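Local coordinates for protein bradyzoite surface antigen BSR4 (Toxoplasma gondii, PDB 2JKS) that serves as a surface antigen of the bradyzoite stage, belongs to the SAG1-related (SRS) superfamily and binds zinc ions, at residues 134-139 against 155-160; 215-220 against 229-234; 174-179 against 299-304. All blocks are in the same frame, centred on the assembly; numbering follows the deposited sequence.

In the fold
Interaction 1 lies in the first SRS domain, and interactions 2 and 3 lie in the second. Interaction 1 is a buried pairing of two long neighbouring strands in one sheet, held by regular backbone bonds and apolar side chains. Interaction 2 is a hairpin of shorter strands, on the far side of the chain's centre from interaction 1. Only part of it is buried, and waters and a zinc ion sit on its outer side. Interaction 3 is buried again, but it joins strands of two different sheets, chiefly through a disulfide. Interaction 2 is nested inside the loop that interaction 3 closes, and the two touch where Ala220 packs on Leu304.

Interaction 1. Residues 134-139 against 155-160; sequences FVVGCQ and CKLTVN
Leu157 N donates to Val136 O over 2.8 Å in a nearly straight bond, with an N-H...O angle of 166°. Leu157 O turns back to the first strand and takes Val136 N at 3.1 Å. Leu157 O also lies 3.2 Å from Val135 CA, in a CA-H...O contact. Phe134 with Val159 and Cys138 with Cys155 form two-bond pairs as well, so six backbone bonds join the antiparallel strands. The bond from Cys138 N to Cys155 O is longer and more bent than the rest. Val135-Thr158 and Gly137-Lys156 are the non-hydrogen-bonded pairs between them.

Phe134, Val136, Leu157 and Val159 share one face of the sheet. Phe134 has chi1 67°, with CG between the backbone N and the carbonyl carbon, which swings the ring across to Val159. Val159 CB lies over one ring face, toward the rim, and is 3.5 Å from Phe134 CZ. Both methyls of Val159 also touch this end of the ring. Val136 and Leu157 run side by side, with Val136 CG2 4.2 Å from Leu157 CB. Phe44 of strand 41-47, in the other sheet, covers this pair.

The other face carries Val135, whose two methyls divide the work. Val135 CG1 meets Lys156 CG at 3.8 Å, and Val135 CG2 meets Thr158 OG1 at 3.5 Å.

Cys138 and Cys155 point to the same side of the sheet as Phe134. Cys138 is bonded to Cys46 and Cys155 to Cys16, both on strands of the facing sheet. A beta hairpin inside a disulfide-tied two-sheet sandwich, as here, is characteristic of the SRS domain.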
loop_
_atom_site.group_PDB
_atom_site.type_symbol
_atom_site.label_atom_id
_atom_site.label_comp_id
_atom_site.label_asym_id
_atom_site.label_seq_id
_atom_site.Cartn_x
_atom_site.Cartn_y
_atom_site.Cartn_z
ATOM N N PHE A 134 -1.147 -9.053 -7.300
ATOM C CA PHE A 134 -2.105 -10.154 -7.415
ATOM C C PHE A 134 -2.086 -10.649 -8.836
ATOM O O PHE A 134 -1.396 -10.063 -9.694
ATOM C CB PHE A 134 -3.529 -9.712 -6.973
ATOM C CG PHE A 134 -4.187 -8.668 -7.885
ATOM C CD1 PHE A 134 -4.827 -9.069 -9.078
ATOM C CD2 PHE A 134 -4.183 -7.316 -7.535
ATOM C CE1 PHE A 134 -5.422 -8.172 -9.902
ATOM C CE2 PHE A 134 -4.834 -6.357 -8.374
ATOM C CZ PHE A 134 -5.455 -6.812 -9.549
ATOM N N VAL A 135 -2.832 -11.729 -9.068
ATOM C CA VAL A 135 -2.883 -12.425 -10.363
ATOM C C VAL A 135 -4.383 -12.687 -10.684
ATOM O O VAL A 135 -5.199 -13.035 -9.803
ATOM C CB VAL A 135 -2.027 -13.780 -10.351
ATOM C CG1 VAL A 135 -2.452 -14.738 -11.461
ATOM C CG2 VAL A 135 -0.526 -13.515 -10.500
ATOM N N VAL A 136 -4.723 -12.476 -11.941
ATOM C CA VAL A 136 -6.006 -12.859 -12.530
ATOM C C VAL A 136 -5.614 -13.478 -13.888
ATOM O O VAL A 136 -4.469 -13.349 -14.351
ATOM C CB VAL A 136 -7.026 -11.640 -12.682
ATOM C CG1 VAL A 136 -7.502 -11.063 -11.298
ATOM C CG2 VAL A 136 -6.413 -10.476 -13.560
ATOM N N GLY A 137 -6.549 -14.159 -14.522
ATOM C CA GLY A 137 -6.230 -14.810 -15.775
ATOM C C GLY A 137 -7.493 -15.255 -16.475
ATOM O O GLY A 137 -8.581 -15.138 -15.921
ATOM N N CYS A 138 -7.349 -15.743 -17.704
ATOM C CA CYS A 138 -8.458 -16.399 -18.395
ATOM C C CYS A 138 -7.947 -17.736 -18.903
ATOM O O CYS A 138 -6.779 -17.866 -19.201
ATOM C CB CYS A 138 -8.975 -15.532 -19.556
ATOM S SG CYS A 138 -9.841 -14.098 -18.946
ATOM N N GLN A 139 -8.833 -18.716 -18.975
ATOM C CA GLN A 139 -8.499 -20.035 -19.552
ATOM C C GLN A 139 -9.612 -20.392 -20.529
ATOM O O GLN A 139 -10.808 -20.195 -20.232
ATOM C CB GLN A 139 -8.389 -21.077 -18.450
ATOM C CG GLN A 139 -7.849 -22.429 -18.919
ATOM C CD GLN A 139 -7.233 -23.204 -17.790
ATOM O OE1 GLN A 139 -6.010 -23.269 -17.645
ATOM N NE2 GLN A 139 -8.079 -23.796 -16.970
ATOM N N CYS A 155 -4.114 -17.209 -20.170
ATOM C CA CYS A 155 -3.275 -16.016 -20.000
ATOM C C CYS A 155 -3.183 -15.781 -18.529
ATOM O O CYS A 155 -4.178 -15.907 -17.791
ATOM C CB CYS A 155 -3.952 -14.773 -20.562
ATOM S SG CYS A 155 -3.930 -14.650 -22.321
ATOM N N LYS A 156 -2.011 -15.386 -18.098
ATOM C CA LYS A 156 -1.864 -14.953 -16.728
ATOM C C LYS A 156 -1.424 -13.460 -16.596
ATOM O O LYS A 156 -0.463 -13.034 -17.207
ATOM C CB LYS A 156 -0.901 -15.911 -16.042
ATOM C CG LYS A 156 -0.545 -15.542 -14.674
ATOM C CD LYS A 156 0.835 -16.047 -14.469
ATOM C CE LYS A 156 0.986 -16.569 -13.071
ATOM N NZ LYS A 156 2.338 -17.117 -12.972
ATOM N N LEU A 157 -2.155 -12.677 -15.794
ATOM C CA LEU A 157 -1.831 -11.274 -15.620
ATOM C C LEU A 157 -1.429 -10.998 -14.182
ATOM O O LEU A 157 -2.216 -11.207 -13.288
ATOM C CB LEU A 157 -3.032 -10.368 -16.002
ATOM C CG LEU A 157 -2.797 -8.845 -15.881
ATOM C CD1 LEU A 157 -1.674 -8.357 -16.798
ATOM C CD2 LEU A 157 -4.086 -8.031 -16.123
ATOM N N THR A 158 -0.203 -10.527 -13.977
ATOM C CA THR A 158 0.198 -10.044 -12.681
ATOM C C THR A 158 -0.061 -8.522 -12.599
ATOM O O THR A 158 0.440 -7.758 -13.416
ATOM C CB THR A 158 1.675 -10.382 -12.376
ATOM O OG1 THR A 158 1.861 -11.815 -12.427
ATOM C CG2 THR A 158 2.101 -9.852 -11.007
ATOM N N VAL A 159 -0.819 -8.087 -11.589
ATOM C CA VAL A 159 -1.009 -6.653 -11.368
ATOM C C VAL A 159 -0.285 -6.288 -10.079
ATOM O O VAL A 159 -0.605 -6.813 -9.022
ATOM C CB VAL A 159 -2.505 -6.279 -11.262
ATOM C CG1 VAL A 159 -2.771 -4.719 -10.952
ATOM C CG2 VAL A 159 -3.362 -6.888 -12.526
ATOM N N ASN A 160 0.690 -5.398 -10.208
ATOM C CA ASN A 160 1.444 -4.814 -9.116
ATOM C C ASN A 160 0.711 -3.553 -8.742
ATOM O O ASN A 160 0.269 -2.823 -9.622
ATOM C CB ASN A 160 2.865 -4.521 -9.632
ATOM C CG ASN A 160 3.588 -5.798 -10.007
ATOM O OD1 ASN A 160 3.812 -6.639 -9.144
ATOM N ND2 ASN A 160 3.871 -5.996 -11.308
#

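Interaction 2. Residues 215-220 against 229-234; sequences EEYCVA and STTRFV. With ZN (zinc ion), chain I.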
loop_
_atom_site.group_PDB
_atom_site.type_symbol
_atom_site.label_atom_id
_atom_site.label_comp_id
_atom_site.label_asym_id
_atom_site.label_seq_id
_atom_site.Cartn_x
_atom_site.Cartn_y
_atom_site.Cartn_z
ATOM N N GLU A 215 8.999 9.495 25.508
ATOM C CA GLU A 215 10.030 10.311 26.195
ATOM C C GLU A 215 11.161 10.815 25.323
ATOM O O GLU A 215 11.860 11.708 25.743
ATOM C CB GLU A 215 10.670 9.542 27.362
ATOM C CG GLU A 215 9.693 9.116 28.381
ATOM C CD GLU A 215 10.318 8.262 29.481
ATOM O OE1 GLU A 215 11.560 8.044 29.519
ATOM O OE2 GLU A 215 9.545 7.818 30.328
ATOM N N GLU A 216 11.398 10.167 24.184
ATOM C CA GLU A 216 12.573 10.387 23.341
ATOM C C GLU A 216 12.278 10.661 21.871
ATOM O O GLU A 216 11.254 10.222 21.320
ATOM C CB GLU A 216 13.510 9.191 23.416
ATOM C CG GLU A 216 14.160 9.110 24.790
ATOM C CD GLU A 216 14.870 7.843 25.085
ATOM O OE1 GLU A 216 14.836 6.875 24.291
ATOM O OE2 GLU A 216 15.467 7.834 26.195
ATOM N N TYR A 217 13.248 11.295 21.194
ATOM C CA TYR A 217 13.187 11.402 19.742
ATOM C C TYR A 217 14.484 10.947 19.120
ATOM O O TYR A 217 15.439 10.640 19.848
ATOM C CB TYR A 217 12.802 12.841 19.348
ATOM C CG TYR A 217 13.806 13.882 19.799
ATOM C CD1 TYR A 217 14.819 14.322 18.949
ATOM C CD2 TYR A 217 13.737 14.413 21.080
ATOM C CE1 TYR A 217 15.749 15.289 19.355
ATOM C CE2 TYR A 217 14.658 15.362 21.502
ATOM C CZ TYR A 217 15.661 15.799 20.624
ATOM O OH TYR A 217 16.581 16.727 21.074
ATOM N N CYS A 218 14.536 10.875 17.785
ATOM C CA CYS A 218 15.790 10.644 17.067
ATOM C C CYS A 218 16.420 12.004 16.775
ATOM O O CYS A 218 15.740 12.933 16.268
ATOM C CB CYS A 218 15.572 9.895 15.741
ATOM S SG CYS A 218 14.514 8.421 15.779
ATOM N N VAL A 219 17.694 12.172 17.113
ATOM C CA VAL A 219 18.395 13.393 16.654
ATOM C C VAL A 219 18.145 13.666 15.159
ATOM O O VAL A 219 18.246 12.754 14.314
ATOM C CB VAL A 219 19.906 13.353 16.979
ATOM C CG1 VAL A 219 20.557 14.711 16.619
ATOM C CG2 VAL A 219 20.059 13.048 18.445
ATOM N N ALA A 220 17.806 14.916 14.842
ATOM C CA ALA A 220 17.299 15.225 13.516
ATOM C C ALA A 220 18.397 15.203 12.445
ATOM O O ALA A 220 18.067 15.041 11.289
ATOM C CB ALA A 220 16.520 16.547 13.519
ATOM N N SER A 229 19.409 8.126 16.709
ATOM C CA SER A 229 20.094 8.279 18.001
ATOM C C SER A 229 19.147 8.930 18.932
ATOM O O SER A 229 18.796 10.070 18.699
ATOM C CB SER A 229 21.321 9.200 17.908
ATOM O OG SER A 229 22.274 8.623 17.079
ATOM N N THR A 230 18.750 8.234 20.001
ATOM C CA THR A 230 17.711 8.742 20.890
ATOM C C THR A 230 18.209 9.855 21.804
ATOM O O THR A 230 19.388 9.868 22.248
ATOM C CB THR A 230 17.015 7.630 21.714
ATOM O OG1 THR A 230 18.002 6.922 22.470
ATOM C CG2 THR A 230 16.252 6.641 20.787
ATOM N N THR A 231 17.335 10.824 22.036
ATOM C CA THR A 231 17.619 11.922 22.956
ATOM C C THR A 231 16.324 12.279 23.606
ATOM O O THR A 231 15.257 12.102 23.000
ATOM C CB THR A 231 18.246 13.146 22.234
ATOM O OG1 THR A 231 19.465 12.725 21.669
ATOM C CG2 THR A 231 18.580 14.227 23.189
ATOM N N ARG A 232 16.384 12.727 24.854
ATOM C CA ARG A 232 15.194 13.021 25.605
ATOM C C ARG A 232 14.502 14.336 25.125
ATOM O O ARG A 232 15.182 15.314 24.812
ATOM C CB ARG A 232 15.474 12.995 27.130
ATOM C CG ARG A 232 15.994 11.591 27.635
ATOM C CD ARG A 232 16.295 11.679 29.135
ATOM N NE ARG A 232 15.077 11.841 29.944
ATOM C CZ ARG A 232 14.990 12.554 31.078
ATOM N NH1 ARG A 232 16.045 13.229 31.531
ATOM N NH2 ARG A 232 13.828 12.632 31.729
ATOM N N PHE A 233 13.168 14.281 24.974
ATOM C CA PHE A 233 12.369 15.446 24.614
ATOM C C PHE A 233 12.553 16.633 25.567
ATOM O O PHE A 233 12.558 17.760 25.099
ATOM C CB PHE A 233 10.884 15.129 24.542
ATOM C CG PHE A 233 10.424 14.654 23.188
ATOM C CD1 PHE A 233 10.415 15.525 22.079
ATOM C CD2 PHE A 233 10.009 13.328 23.010
ATOM C CE1 PHE A 233 9.988 15.067 20.817
ATOM C CE2 PHE A 233 9.579 12.858 21.757
ATOM C CZ PHE A 233 9.550 13.718 20.657
ATOM N N VAL A 234 12.690 16.388 26.874
ATOM C CA VAL A 234 12.962 17.495 27.843
ATOM C C VAL A 234 14.154 18.349 27.449
ATOM O O VAL A 234 14.216 19.509 27.859
ATOM C CB VAL A 234 13.254 17.080 29.325
ATOM C CG1 VAL A 234 11.985 16.736 30.087
ATOM C CG2 VAL A 234 14.403 16.015 29.445
HETATM ZN ZN ZN I . 16.164 6.020 26.515
HETATM O O HOH W 1 12.042 13.586 27.782
HETATM O O HOH W 2 14.034 8.957 28.712
HETATM O O HOH W 3 18.495 7.545 24.915
HETATM O O HOH W 4 19.154 10.182 14.786
#
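Tyr217 and Phe233 form the tight side of this short hairpin. Tyr217 CB sits over one face of the Phe233 ring, 3.6 Å from Phe233 CZ. The two rings meet obliquely, their planes at 47°. Tyr217 has chi1 62°, which lays its ring alongside Thr231, and Thr231 CB covers one face of it toward the rim. Phe233 is packed further by Phe271, Phe240 and Trp245.

The backbone is bonded closely here too. Tyr217 N donates to Thr231 O over 2.8 Å, and Thr231 N returns a bond to Tyr217 O. Phe233 N to Glu215 O and Val219 N to Ser229 O, a nearly straight bond of 2.9 Å, extend the pairing at either end. Val219 CG2 also presses against Thr231 OG1, at 3.3 Å.

The other side is looser and wet. The side chains of Glu216 and Arg232 diverge, and no direct bond joins their charged ends. A water bridges them instead: it donates to Glu215 OE1 at 2.8 Å and to Glu216 OE2 at 3.1 Å, and accepts a weak bond from Arg232 NE. A second water links Thr230 OG1 to Glu216 OE2, though its bond to the carboxylate is weak.

Glu216 OE2 binds a zinc ion at 2.0 Å, and Glu216 OE1 is steadied by Thr212. Glu215 forms a salt bridge with Lys242. Zinc bound at OE2 would favour the ionised form of Glu216, so the hairpin joins an apolar inner face to a polar side where one carboxylate, Glu216, binds zinc.

Interaction 3. Residues 174-179 against 299-304; sequences VTCAYG and TSCTVL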
loop_
_atom_site.group_PDB
_atom_site.type_symbol
_atom_site.label_atom_id
_atom_site.label_comp_id
_atom_site.label_asym_id
_atom_site.label_seq_id
_atom_site.Cartn_x
_atom_site.Cartn_y
_atom_site.Cartn_z
ATOM N N VAL A 174 0.156 12.648 9.950
ATOM C CA VAL A 174 1.045 11.958 9.036
ATOM C C VAL A 174 0.579 10.518 8.850
ATOM O O VAL A 174 0.297 9.795 9.841
ATOM C CB VAL A 174 2.519 11.987 9.493
ATOM C CG1 VAL A 174 3.375 11.203 8.506
ATOM C CG2 VAL A 174 2.952 13.423 9.632
ATOM N N THR A 175 0.395 10.175 7.574
ATOM C CA THR A 175 0.148 8.783 7.108
ATOM C C THR A 175 1.415 8.189 6.527
ATOM O O THR A 175 1.890 8.607 5.468
ATOM C CB THR A 175 -1.000 8.717 6.056
ATOM O OG1 THR A 175 -2.163 9.344 6.612
ATOM C CG2 THR A 175 -1.332 7.267 5.672
ATOM N N CYS A 176 1.987 7.233 7.252
ATOM C CA CYS A 176 3.242 6.595 6.842
ATOM C C CYS A 176 2.934 5.361 5.987
ATOM O O CYS A 176 1.982 4.634 6.253
ATOM C CB CYS A 176 4.094 6.165 8.062
ATOM S SG CYS A 176 5.032 7.517 8.843
ATOM N N ALA A 177 3.754 5.177 4.966
ATOM C CA ALA A 177 3.765 3.952 4.157
ATOM C C ALA A 177 5.223 3.519 3.934
ATOM O O ALA A 177 6.161 4.181 4.391
ATOM C CB ALA A 177 3.005 4.172 2.844
ATOM N N TYR A 178 5.422 2.383 3.258
ATOM C CA TYR A 178 6.649 1.607 3.399
ATOM C C TYR A 178 7.013 0.935 2.063
ATOM O O TYR A 178 7.963 0.126 2.004
ATOM C CB TYR A 178 6.472 0.504 4.490
ATOM C CG TYR A 178 5.859 1.035 5.770
ATOM C CD1 TYR A 178 6.634 1.797 6.668
ATOM C CD2 TYR A 178 4.500 0.849 6.051
ATOM C CE1 TYR A 178 6.071 2.375 7.778
ATOM C CE2 TYR A 178 3.947 1.387 7.175
ATOM C CZ TYR A 178 4.727 2.174 8.012
ATOM O OH TYR A 178 4.158 2.668 9.124
ATOM N N GLY A 179 6.296 1.300 0.999
ATOM C CA GLY A 179 6.621 0.821 -0.353
ATOM C C GLY A 179 7.954 1.284 -0.866
ATOM O O GLY A 179 8.501 2.271 -0.377
ATOM N N THR A 299 10.888 0.370 2.641
ATOM C CA THR A 299 11.353 1.672 3.135
ATOM C C THR A 299 10.732 2.114 4.459
ATOM O O THR A 299 9.660 1.645 4.850
ATOM C CB THR A 299 11.168 2.790 2.101
ATOM O OG1 THR A 299 9.761 2.997 1.883
ATOM C CG2 THR A 299 11.925 2.471 0.800
ATOM N N SER A 300 11.380 3.070 5.122
ATOM C CA SER A 300 10.836 3.652 6.362
ATOM C C SER A 300 10.344 5.079 6.154
ATOM O O SER A 300 10.768 5.780 5.242
ATOM C CB SER A 300 11.893 3.681 7.476
ATOM O OG SER A 300 12.353 2.372 7.693
ATOM N N CYS A 301 9.470 5.493 7.051
ATOM C CA CYS A 301 8.843 6.794 7.017
ATOM C C CYS A 301 9.479 7.725 8.050
ATOM O O CYS A 301 9.340 7.508 9.263
ATOM C CB CYS A 301 7.369 6.589 7.307
ATOM S SG CYS A 301 6.308 8.065 7.363
ATOM N N THR A 302 10.156 8.782 7.562
ATOM C CA THR A 302 10.840 9.692 8.458
ATOM C C THR A 302 10.036 10.963 8.534
ATOM O O THR A 302 9.702 11.548 7.483
ATOM C CB THR A 302 12.274 10.029 7.900
ATOM O OG1 THR A 302 13.053 8.829 7.798
ATOM C CG2 THR A 302 12.977 11.086 8.727
ATOM N N VAL A 303 9.755 11.417 9.759
ATOM C CA VAL A 303 9.015 12.634 9.918
ATOM C C VAL A 303 9.963 13.628 10.572
ATOM O O VAL A 303 10.319 13.446 11.749
ATOM C CB VAL A 303 7.706 12.425 10.756
ATOM C CG1 VAL A 303 6.957 13.749 10.888
ATOM C CG2 VAL A 303 6.855 11.284 10.096
ATOM N N LEU A 304 10.352 14.651 9.797
ATOM C CA LEU A 304 11.225 15.719 10.269
ATOM C C LEU A 304 10.429 16.897 10.720
ATOM O O LEU A 304 9.829 17.612 9.910
ATOM C CB LEU A 304 12.183 16.148 9.165
ATOM C CG LEU A 304 13.178 17.232 9.594
ATOM C CD1 LEU A 304 14.086 16.749 10.728
ATOM C CD2 LEU A 304 14.001 17.583 8.340
#
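Cys176 and Cys301 are joined covalently, SG to SG at 2.0 Å. The disulfide torsion of -69° is smaller than the usual turn of about 90°, and it leaves Cys176 CB and Cys301 CB 3.4 Å apart. The two cysteines reach the bond differently: the SG of Cys301 is anti to its own nitrogen (chi1 179°), while that of Cys176 is anti to its carbonyl carbon.

Apolar contact continues beside the sulfurs. Val174 CG1 and Val303 CG2 meet tip to tip at 3.8 Å. Val189 of strand 187-191 packs on both valines. Cys176 SG lies a little further from Val303 CG2.

Polar contact is confined to the other end. Thr299 N donates to Tyr178 O over 3.0 Å, approaching from above the carbonyl plane. Thr299 OG1 is 2.7 Å from Gly179 O, but its single proton can also go to Asn183 OD1. Thr299 O is buried with no hydrogen-bond partner in the model. Thr299 O lies at the edge of the Tyr178 ring, in its plane, 3.5 Å from Tyr178 CD1, and makes a CA-H...O contact with Tyr178 CA at 3.3 Å. These C-H groups offer it at most weak compensation. The hydroxyl of Tyr178 bonds to Cys202 O, and the Tyr178 side chain lies about 4 Å from that of Asp205, a zinc ligand.

Strands 173-175 and 301-307 belong to different sheets of the second SRS domain. With a single backbone hydrogen bond between the segments, and that one off the carbonyl plane, the link between the sheets here rests mainly on the covalent bond and on the valines packed beside it.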